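Local coordinates for lysosome-associated membrane glycoprotein 1 (Mus musculus, PDB 5GV0), which is a heavily glycosylated lysosomal membrane protein whose membrane-proximal luminal domain probably takes part in its assembly with other LAMP molecules, at residues 58-63 / 69-74; 141-146 / 150-155; 41-46 / 65-70. All coordinates share one frame; numbering follows the deposited sequence.

Contact 1: residues 58-63 / 69-74; sequences VTLKVE and LELQFG. With NAG (2-acetamido-2-deoxy-beta-D-glucopyranose), chain E.
With CG anti to the backbone N in both Lys61 (chi1 -174°) and Glu70 (chi1 -176°), the two side chains leave the same face of the sheet and slant across each other; the lysine then bends at its third torsion, and its CE comes 3.7 Å from Glu70 OE2. The two segments are neighbouring arms of the β-hairpin made by strands 57-64 and 67-76 in the β-prism fold of LAMP domains, antiparallel with their axes 4.6 Å apart at closest. Val58 with Phe73, Leu60 with Leu71 and Val62 with Leu69 are the hydrogen-bonded pairs, each joined by two backbone bonds, while Thr59 with Gln72 and Lys61 with Glu70 are the non-hydrogen-bonded ones.

Side chains alternate between two faces. On the apolar face Val62 and Leu69 run alongside each other in the same direction, and the valine's CG2 meets Leu69 CB at 3.7 Å. Leu60 and Val58 pack from this face onto strand 14-30 of the other sheet, so the hairpin forms part of the core between the two sheets of the membrane-proximal domain.

The other face is polar. Glu70 OE1 is in a salt bridge with Arg88 and also accepts from Gln72 NE2 at 2.9 Å; this amide donor stands above the carboxylate plane. Lys61 NZ stays 4.5 Å from Glu70 OE2, beyond salt-bridge range, though the nearby positive charge would probably still favour the carboxylate. The NZ instead makes a weak hydrogen bond to O7 of an attached N-acetylglucosamine, whose methyl carbon C8 rests on Glu70 CB at 3.7 Å. Thr59 OG1, also bonded to Ser52, shares a water with Glu70, and the water donates a hydrogen bond to Glu70 OE2 at 2.7 Å.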
loop_
_atom_site.group_PDB
_atom_site.type_symbol
_atom_site.label_atom_id
_atom_site.label_comp_id
_atom_site.label_asym_id
_atom_site.label_seq_id
_atom_site.Cartn_x
_atom_site.Cartn_y
_atom_site.Cartn_z
ATOM N N VAL A 58 9.917 5.236 -3.931
ATOM C CA VAL A 58 10.121 3.902 -3.373
ATOM C C VAL A 58 8.878 3.079 -3.668
ATOM O O VAL A 58 7.762 3.565 -3.469
ATOM C CB VAL A 58 10.381 3.963 -1.849
ATOM C CG1 VAL A 58 10.225 2.596 -1.206
ATOM C CG2 VAL A 58 11.761 4.526 -1.575
ATOM N N THR A 59 9.043 1.852 -4.152
ATOM C CA THR A 59 7.868 1.049 -4.489
ATOM C C THR A 59 7.853 -0.287 -3.782
ATOM O O THR A 59 8.901 -0.840 -3.422
ATOM C CB THR A 59 7.759 0.776 -6.003
ATOM O OG1 THR A 59 8.810 -0.112 -6.409
ATOM C CG2 THR A 59 7.822 2.066 -6.806
ATOM N N LEU A 60 6.641 -0.793 -3.588
ATOM C CA LEU A 60 6.407 -2.142 -3.090
ATOM C C LEU A 60 5.322 -2.781 -3.939
ATOM O O LEU A 60 4.232 -2.217 -4.067
ATOM C CB LEU A 60 5.989 -2.117 -1.622
ATOM C CG LEU A 60 5.651 -3.481 -1.011
ATOM C CD1 LEU A 60 6.904 -4.336 -0.849
ATOM C CD2 LEU A 60 4.940 -3.305 0.317
ATOM N N LYS A 61 5.614 -3.938 -4.526
ATOM C CA LYS A 61 4.635 -4.652 -5.334
ATOM C C LYS A 61 4.305 -5.999 -4.710
ATOM O O LYS A 61 5.194 -6.786 -4.399
ATOM C CB LYS A 61 5.134 -4.843 -6.763
ATOM C CG LYS A 61 4.102 -5.464 -7.689
ATOM C CD LYS A 61 4.656 -5.703 -9.079
ATOM C CE LYS A 61 4.956 -4.408 -9.812
ATOM N NZ LYS A 61 5.289 -4.683 -11.240
ATOM N N VAL A 62 3.014 -6.244 -4.515
ATOM C CA VAL A 62 2.540 -7.497 -3.956
ATOM C C VAL A 62 1.596 -8.143 -4.963
ATOM O O VAL A 62 0.620 -7.531 -5.406
ATOM C CB VAL A 62 1.854 -7.290 -2.579
ATOM C CG1 VAL A 62 2.850 -6.692 -1.595
ATOM C CG2 VAL A 62 0.645 -6.379 -2.687
ATOM N N GLU A 63 1.891 -9.375 -5.352
ATOM C CA GLU A 63 1.156 -9.951 -6.462
ATOM C C GLU A 63 0.925 -11.448 -6.355
ATOM O O GLU A 63 1.601 -12.161 -5.607
ATOM C CB GLU A 63 1.877 -9.641 -7.776
ATOM C CG GLU A 63 3.301 -10.167 -7.861
ATOM C CD GLU A 63 4.044 -9.618 -9.066
ATOM O OE1 GLU A 63 3.445 -9.537 -10.162
ATOM O OE2 GLU A 63 5.227 -9.255 -8.919
ATOM N N LEU A 69 -0.633 -5.485 -7.009
ATOM C CA LEU A 69 -0.812 -4.210 -6.327
ATOM C C LEU A 69 0.529 -3.550 -6.104
ATOM O O LEU A 69 1.409 -4.158 -5.496
ATOM C CB LEU A 69 -1.505 -4.411 -4.982
ATOM C CG LEU A 69 -1.555 -3.168 -4.080
ATOM C CD1 LEU A 69 -2.517 -2.129 -4.639
ATOM C CD2 LEU A 69 -1.947 -3.550 -2.650
ATOM N N GLU A 70 0.688 -2.311 -6.564
ATOM C CA GLU A 70 1.925 -1.581 -6.290
ATOM C C GLU A 70 1.632 -0.330 -5.491
ATOM O O GLU A 70 0.759 0.474 -5.843
ATOM C CB GLU A 70 2.675 -1.211 -7.568
ATOM C CG GLU A 70 4.031 -0.535 -7.275
ATOM C CD GLU A 70 4.836 -0.274 -8.527
ATOM O OE1 GLU A 70 4.450 0.625 -9.297
ATOM O OE2 GLU A 70 5.851 -0.973 -8.741
ATOM N N LEU A 71 2.368 -0.180 -4.402
ATOM C CA LEU A 71 2.322 1.015 -3.579
ATOM C C LEU A 71 3.522 1.864 -3.928
ATOM O O LEU A 71 4.647 1.355 -4.033
ATOM C CB LEU A 71 2.341 0.666 -2.097
ATOM C CG LEU A 71 1.295 -0.332 -1.628
ATOM C CD1 LEU A 71 1.435 -0.555 -0.133
ATOM C CD2 LEU A 71 -0.097 0.163 -1.985
ATOM N N GLN A 72 3.295 3.154 -4.118
ATOM C CA GLN A 72 4.377 4.077 -4.420
ATOM C C GLN A 72 4.483 5.097 -3.308
ATOM O O GLN A 72 3.492 5.712 -2.926
ATOM C CB GLN A 72 4.146 4.761 -5.770
ATOM C CG GLN A 72 3.952 3.779 -6.906
ATOM C CD GLN A 72 4.235 4.372 -8.270
ATOM O OE1 GLN A 72 4.261 5.589 -8.442
ATOM N NE2 GLN A 72 4.457 3.506 -9.253
ATOM N N PHE A 73 5.685 5.246 -2.770
ATOM C CA PHE A 73 5.942 6.196 -1.702
ATOM C C PHE A 73 6.779 7.344 -2.241
ATOM O O PHE A 73 7.679 7.143 -3.059
ATOM C CB PHE A 73 6.659 5.520 -0.529
ATOM C CG PHE A 73 5.822 4.494 0.169
ATOM C CD1 PHE A 73 5.743 3.197 -0.318
ATOM C CD2 PHE A 73 5.091 4.832 1.291
ATOM C CE1 PHE A 73 4.948 2.247 0.319
ATOM C CE2 PHE A 73 4.297 3.892 1.928
ATOM C CZ PHE A 73 4.226 2.603 1.444
ATOM N N GLY A 74 6.465 8.548 -1.784
ATOM C CA GLY A 74 7.206 9.725 -2.171
ATOM C C GLY A 74 7.685 10.464 -0.951
ATOM O O GLY A 74 7.311 10.159 0.179
HETATM C C1 NAG E . 0.126 -3.737 -14.994
HETATM C C2 NAG E . 1.461 -3.528 -14.280
HETATM C C3 NAG E . 2.384 -2.654 -15.125
HETATM C C4 NAG E . 2.510 -3.217 -16.535
HETATM C C5 NAG E . 1.125 -3.423 -17.139
HETATM C C6 NAG E . 1.167 -4.076 -18.500
HETATM C C7 NAG E . 1.580 -3.538 -11.823
HETATM C C8 NAG E . 1.271 -2.779 -10.569
HETATM N N2 NAG E . 1.250 -2.934 -12.970
HETATM O O3 NAG E . 3.667 -2.612 -14.514
HETATM O O4 NAG E . 3.246 -2.317 -17.355
HETATM O O5 NAG E . 0.357 -4.284 -16.287
HETATM O O6 NAG E . 1.561 -5.439 -18.409
HETATM O O7 NAG E . 2.112 -4.644 -11.800
HETATM O O HOH W 1 7.522 -2.353 -7.177
#

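Contact 2: residues 141-146 / 150-155; sequences QVQAFK and DRFGSV
Gln141 to Gln143 of strand 140-144 and the irregular chain from Arg151 to Val155 run at 114° to one another, and the nearest CA atoms, of Gln143 and Phe152, are 6.7 Å apart. Side chains therefore bridge the gap. Gln143, extended from CA outward, delivers OE1 to the backbone N of Gly153 in a short, straight hydrogen bond (2.7 Å, 171° at the hydrogen). The donor lies in the plane of the amide, on a lone pair of OE1. The other end of the same amide is used twice: NE2 donates to Lys146 O at 2.8 Å and to a water that in turn donates to Arg151 O. With three bonds on it, the buried amide is fixed in rotation and ties the turn after strand 140-144 to the returning loop.

This loop leads the chain from strand 140-144, which pairs with strands 14-30 and 118-121, round to strand 155-157, which lies parallel to 118-121 in the same sheet. Ser118 of that middle strand bonds through its hydroxyl to both Gln141 NE2 and Gly153 O.

Phe152 fills the corner. Gln141 lies over one face of its ring, with CG 3.6 Å from the centroid in a CH-pi contact and the amide stacked nearly parallel, the planes 4° apart. CB of Gln143 meets the ring at its edge. The same Gln141 amide also meets Val155, which crosses the glutamine at about a right angle, its CG2 3.4 Å from Gln141 NE2.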
loop_
_atom_site.group_PDB
_atom_site.type_symbol
_atom_site.label_atom_id
_atom_site.label_comp_id
_atom_site.label_asym_id
_atom_site.label_seq_id
_atom_site.Cartn_x
_atom_site.Cartn_y
_atom_site.Cartn_z
ATOM N N GLN A 141 2.580 -0.476 10.287
ATOM C CA GLN A 141 3.762 0.288 10.645
ATOM C C GLN A 141 4.607 0.326 9.380
ATOM O O GLN A 141 4.841 -0.716 8.762
ATOM C CB GLN A 141 4.515 -0.328 11.825
ATOM C CG GLN A 141 5.688 0.540 12.283
ATOM C CD GLN A 141 6.235 0.138 13.630
ATOM O OE1 GLN A 141 5.910 -0.931 14.160
ATOM N NE2 GLN A 141 7.079 0.995 14.199
ATOM N N VAL A 142 5.023 1.518 8.957
ATOM C CA VAL A 142 5.710 1.633 7.678
ATOM C C VAL A 142 6.726 2.771 7.699
ATOM O O VAL A 142 6.540 3.796 8.364
ATOM C CB VAL A 142 4.694 1.813 6.511
ATOM C CG1 VAL A 142 3.942 3.132 6.629
ATOM C CG2 VAL A 142 5.392 1.707 5.159
ATOM N N GLN A 143 7.825 2.567 6.988
ATOM C CA GLN A 143 8.873 3.572 6.897
ATOM C C GLN A 143 9.547 3.502 5.531
ATOM O O GLN A 143 9.971 2.421 5.102
ATOM C CB GLN A 143 9.885 3.370 8.018
ATOM C CG GLN A 143 10.977 4.435 8.075
ATOM C CD GLN A 143 11.803 4.307 9.336
ATOM O OE1 GLN A 143 11.317 3.812 10.353
ATOM N NE2 GLN A 143 13.065 4.740 9.278
ATOM N N ALA A 144 9.631 4.642 4.851
ATOM C CA ALA A 144 10.199 4.713 3.514
ATOM C C ALA A 144 11.367 5.693 3.454
ATOM O O ALA A 144 11.404 6.680 4.202
ATOM C CB ALA A 144 9.120 5.108 2.500
ATOM N N PHE A 145 12.303 5.370 2.560
ATOM C CA PHE A 145 13.485 6.158 2.202
ATOM C C PHE A 145 14.584 5.963 3.243
ATOM O O PHE A 145 15.357 5.018 3.132
ATOM C CB PHE A 145 13.119 7.635 1.974
ATOM C CG PHE A 145 12.228 7.836 0.770
ATOM C CD1 PHE A 145 12.780 7.940 -0.498
ATOM C CD2 PHE A 145 10.847 7.853 0.898
ATOM C CE1 PHE A 145 11.975 8.082 -1.615
ATOM C CE2 PHE A 145 10.031 7.991 -0.217
ATOM C CZ PHE A 145 10.600 8.106 -1.477
ATOM N N LYS A 146 14.654 6.815 4.253
ATOM C CA LYS A 146 15.705 6.684 5.256
ATOM C C LYS A 146 15.378 5.585 6.269
ATOM O O LYS A 146 14.351 5.636 6.945
ATOM C CB LYS A 146 15.920 8.013 5.970
ATOM C CG LYS A 146 17.082 8.027 6.950
ATOM C CD LYS A 146 17.399 9.462 7.348
ATOM C CE LYS A 146 18.537 9.523 8.351
ATOM N NZ LYS A 146 18.190 8.820 9.617
ATOM N N ASP A 150 18.664 -0.872 9.886
ATOM C CA ASP A 150 17.737 -1.890 9.392
ATOM C C ASP A 150 16.527 -2.146 10.303
ATOM O O ASP A 150 16.033 -3.270 10.406
ATOM C CB ASP A 150 18.500 -3.197 9.148
ATOM C CG ASP A 150 19.490 -3.079 8.010
ATOM O OD1 ASP A 150 19.107 -2.645 6.895
ATOM O OD2 ASP A 150 20.663 -3.410 8.231
ATOM N N ARG A 151 16.014 -1.085 10.920
ATOM C CA ARG A 151 14.865 -1.214 11.807
ATOM C C ARG A 151 14.029 0.055 11.794
ATOM O O ARG A 151 14.504 1.095 11.344
ATOM C CB ARG A 151 15.311 -1.527 13.234
ATOM C CG ARG A 151 16.132 -0.424 13.883
ATOM C CD ARG A 151 16.562 -0.864 15.263
ATOM N NE ARG A 151 17.370 0.140 15.955
ATOM C CZ ARG A 151 17.849 -0.040 17.181
ATOM N NH1 ARG A 151 17.584 -1.170 17.823
ATOM N NH2 ARG A 151 18.577 0.896 17.769
ATOM N N PHE A 152 12.787 -0.045 12.271
ATOM C CA PHE A 152 11.896 1.110 12.344
ATOM C C PHE A 152 12.465 2.187 13.239
ATOM O O PHE A 152 12.985 1.887 14.318
ATOM C CB PHE A 152 10.520 0.728 12.889
ATOM C CG PHE A 152 9.651 -0.022 11.918
ATOM C CD1 PHE A 152 9.338 0.518 10.679
ATOM C CD2 PHE A 152 9.107 -1.252 12.273
ATOM C CE1 PHE A 152 8.516 -0.176 9.790
ATOM C CE2 PHE A 152 8.283 -1.948 11.392
ATOM C CZ PHE A 152 7.991 -1.411 10.151
ATOM N N GLY A 153 12.333 3.435 12.801
ATOM C CA GLY A 153 12.604 4.571 13.661
ATOM C C GLY A 153 11.458 4.809 14.626
ATOM O O GLY A 153 10.459 4.083 14.631
ATOM N N SER A 154 11.594 5.842 15.448
ATOM C CA SER A 154 10.590 6.146 16.456
ATOM C C SER A 154 9.203 6.344 15.856
ATOM O O SER A 154 9.049 6.877 14.754
ATOM C CB SER A 154 10.994 7.387 17.235
ATOM O OG SER A 154 12.221 7.158 17.891
ATOM N N VAL A 155 8.201 5.906 16.602
ATOM C CA VAL A 155 6.836 5.819 16.101
ATOM C C VAL A 155 6.066 7.140 16.121
ATOM O O VAL A 155 6.015 7.835 17.140
ATOM C CB VAL A 155 6.037 4.781 16.915
ATOM C CG1 VAL A 155 4.550 4.885 16.627
ATOM C CG2 VAL A 155 6.546 3.378 16.617
HETATM O O HOH W 2 15.224 3.779 10.940
#

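Contact 3: residues 41-46 / 65-70; sequences FNISPN and KNRALE
Van der Waals packing does the joining here, with no hydrogen bond between the two segments. Ile43 points its CD1 onto one face of the Arg67 guanidinium, over its centre and 3.4 Å from CZ; the methyl sits almost evenly above NH1 and NH2, each 3.6 Å away. The side chains meet at about a right angle, so the isoleucine touches the flat group with its end. The arginine chain is bent at its second and third torsions (-142° and 79°), which turns a guanidinium face to the methyl. The same CD1 also reaches Leu69 CD2 at 3.9 Å, again roughly at right angles, so one methyl bridges two residues that project from the same side of strand 67-76.

The contact joins the two sheets of the membrane-proximal domain, a β-prism of the LAMP family. Segment 41-46 carries the chain off the end of strand 36-42, in the sheet of strand 14-30, while 65-70 spans the turn of the hairpin 57-64/67-76 and the start of its second arm. Ile43 also packs on Leu23 and Val62, and Arg67 on Leu25 and Leu89, so the arginine side chain runs among apolar neighbours.

The polar interactions bind each partner to residues nearby. NH2 of Arg67 forms a salt bridge with OD2 of Asp47 and donates to Val62 O, giving the buried charge both an ionic and a neutral partner. Asp47 OD2 also accepts from Ser44 N, so one carboxylate oxygen links the loop's backbone to the arginine. The asparagine at position 42, Asn42, has its OD1 bonded to Gln24. Farther along, Ser44 OG accepts from Asn46 N at 3.0 Å, an ST turn at Ser44 to Asn46.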
loop_
_atom_site.group_PDB
_atom_site.type_symbol
_atom_site.label_atom_id
_atom_site.label_comp_id
_atom_site.label_asym_id
_atom_site.label_seq_id
_atom_site.Cartn_x
_atom_site.Cartn_y
_atom_site.Cartn_z
ATOM N N PHE A 41 -10.720 -8.176 -1.262
ATOM C CA PHE A 41 -9.616 -9.075 -1.551
ATOM C C PHE A 41 -8.471 -8.741 -0.617
ATOM O O PHE A 41 -7.842 -7.685 -0.746
ATOM C CB PHE A 41 -9.181 -8.951 -3.009
ATOM C CG PHE A 41 -10.232 -9.375 -3.985
ATOM C CD1 PHE A 41 -10.362 -10.707 -4.342
ATOM C CD2 PHE A 41 -11.098 -8.450 -4.538
ATOM C CE1 PHE A 41 -11.336 -11.102 -5.236
ATOM C CE2 PHE A 41 -12.073 -8.847 -5.433
ATOM C CZ PHE A 41 -12.189 -10.176 -5.776
ATOM N N ASN A 42 -8.211 -9.622 0.340
ATOM C CA ASN A 42 -7.116 -9.398 1.267
ATOM C C ASN A 42 -5.776 -9.616 0.590
ATOM O O ASN A 42 -5.605 -10.553 -0.188
ATOM C CB ASN A 42 -7.235 -10.317 2.484
ATOM C CG ASN A 42 -8.384 -9.938 3.392
ATOM O OD1 ASN A 42 -8.945 -8.853 3.277
ATOM N ND2 ASN A 42 -8.728 -10.827 4.314
ATOM N N ILE A 43 -4.826 -8.743 0.883
ATOM C CA ILE A 43 -3.454 -9.002 0.501
ATOM C C ILE A 43 -2.983 -10.152 1.370
ATOM O O ILE A 43 -3.071 -10.103 2.597
ATOM C CB ILE A 43 -2.572 -7.778 0.683
ATOM C CG1 ILE A 43 -3.063 -6.634 -0.206
ATOM C CG2 ILE A 43 -1.123 -8.132 0.371
ATOM C CD1 ILE A 43 -3.332 -7.031 -1.639
ATOM N N SER A 44 -2.524 -11.208 0.717
ATOM C CA SER A 44 -2.202 -12.449 1.393
ATOM C C SER A 44 -0.732 -12.514 1.762
ATOM O O SER A 44 0.115 -11.999 1.040
ATOM C CB SER A 44 -2.572 -13.633 0.505
ATOM O OG SER A 44 -2.114 -14.846 1.066
ATOM N N PRO A 45 -0.422 -13.164 2.890
ATOM C CA PRO A 45 0.970 -13.453 3.242
ATOM C C PRO A 45 1.645 -14.281 2.144
ATOM O O PRO A 45 2.865 -14.225 1.971
ATOM C CB PRO A 45 0.840 -14.247 4.551
ATOM C CG PRO A 45 -0.559 -14.776 4.542
ATOM C CD PRO A 45 -1.368 -13.714 3.876
ATOM N N ASN A 46 0.828 -15.012 1.393
ATOM C CA ASN A 46 1.285 -15.880 0.313
ATOM C C ASN A 46 1.726 -15.142 -0.938
ATOM O O ASN A 46 2.384 -15.716 -1.801
ATOM C CB ASN A 46 0.179 -16.857 -0.070
ATOM C CG ASN A 46 -0.240 -17.735 1.085
ATOM O OD1 ASN A 46 0.563 -18.032 1.968
ATOM N ND2 ASN A 46 -1.500 -18.150 1.090
ATOM N N LYS A 65 -1.310 -14.650 -9.111
ATOM C CA LYS A 65 -1.664 -14.976 -10.490
ATOM C C LYS A 65 -2.716 -14.036 -11.087
ATOM O O LYS A 65 -2.693 -13.753 -12.283
ATOM C CB LYS A 65 -2.158 -16.424 -10.567
ATOM C CG LYS A 65 -2.339 -16.949 -11.983
ATOM C CD LYS A 65 -2.731 -18.419 -11.980
ATOM C CE LYS A 65 -4.109 -18.627 -11.371
ATOM N NZ LYS A 65 -5.178 -17.974 -12.178
ATOM N N ASN A 66 -3.625 -13.544 -10.252
ATOM C CA ASN A 66 -4.761 -12.768 -10.742
ATOM C C ASN A 66 -4.724 -11.284 -10.405
ATOM O O ASN A 66 -5.642 -10.545 -10.755
ATOM C CB ASN A 66 -6.065 -13.358 -10.202
ATOM C CG ASN A 66 -6.460 -14.643 -10.901
ATOM O OD1 ASN A 66 -6.519 -15.706 -10.284
ATOM N ND2 ASN A 66 -6.740 -14.549 -12.197
ATOM N N ARG A 67 -3.662 -10.839 -9.742
ATOM C CA ARG A 67 -3.667 -9.496 -9.180
ATOM C C ARG A 67 -2.265 -8.993 -8.889
ATOM O O ARG A 67 -1.427 -9.734 -8.382
ATOM C CB ARG A 67 -4.493 -9.487 -7.895
ATOM C CG ARG A 67 -4.676 -8.129 -7.246
ATOM C CD ARG A 67 -4.606 -8.264 -5.734
ATOM N NE ARG A 67 -3.225 -8.357 -5.282
ATOM C CZ ARG A 67 -2.798 -9.149 -4.303
ATOM N NH1 ARG A 67 -3.641 -9.941 -3.650
ATOM N NH2 ARG A 67 -1.514 -9.144 -3.981
ATOM N N ALA A 68 -2.014 -7.728 -9.209
ATOM C CA ALA A 68 -0.778 -7.078 -8.810
ATOM C C ALA A 68 -1.090 -5.712 -8.234
ATOM O O ALA A 68 -1.746 -4.892 -8.880
ATOM C CB ALA A 68 0.182 -6.961 -9.991
ATOM N N LEU A 69 -0.633 -5.485 -7.009
ATOM C CA LEU A 69 -0.812 -4.210 -6.327
ATOM C C LEU A 69 0.529 -3.550 -6.104
ATOM O O LEU A 69 1.409 -4.158 -5.496
ATOM C CB LEU A 69 -1.505 -4.411 -4.982
ATOM C CG LEU A 69 -1.555 -3.168 -4.080
ATOM C CD1 LEU A 69 -2.517 -2.129 -4.639
ATOM C CD2 LEU A 69 -1.947 -3.550 -2.650
ATOM N N GLU A 70 0.688 -2.311 -6.564
ATOM C CA GLU A 70 1.925 -1.581 -6.290
ATOM C C GLU A 70 1.632 -0.330 -5.491
ATOM O O GLU A 70 0.759 0.474 -5.843
ATOM C CB GLU A 70 2.675 -1.211 -7.568
ATOM C CG GLU A 70 4.031 -0.535 -7.275
ATOM C CD GLU A 70 4.836 -0.274 -8.527
ATOM O OE1 GLU A 70 4.450 0.625 -9.297
ATOM O OE2 GLU A 70 5.851 -0.973 -8.741
#

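Along the chain, contact 3 opens first at 41-46 and ends on strand 67-76, the strand that also supplies 69-74 to contact 1; the two share Leu69 and Glu70, and their centres are 12 Å apart. Contact 2 follows in series, its centre 16 Å from contact 1 and 23 Å from contact 3, on the opposite side of the chain's centre from contact 3. Contact 1 lies between them and touches both: Val62 CG2 packs on Ile43 CG2 at one end, and Val58 and Phe73 pack on Phe145 and Ala144 at the other. The central hairpin thus packs at both ends against strands of the other sheet or the loops that leave them.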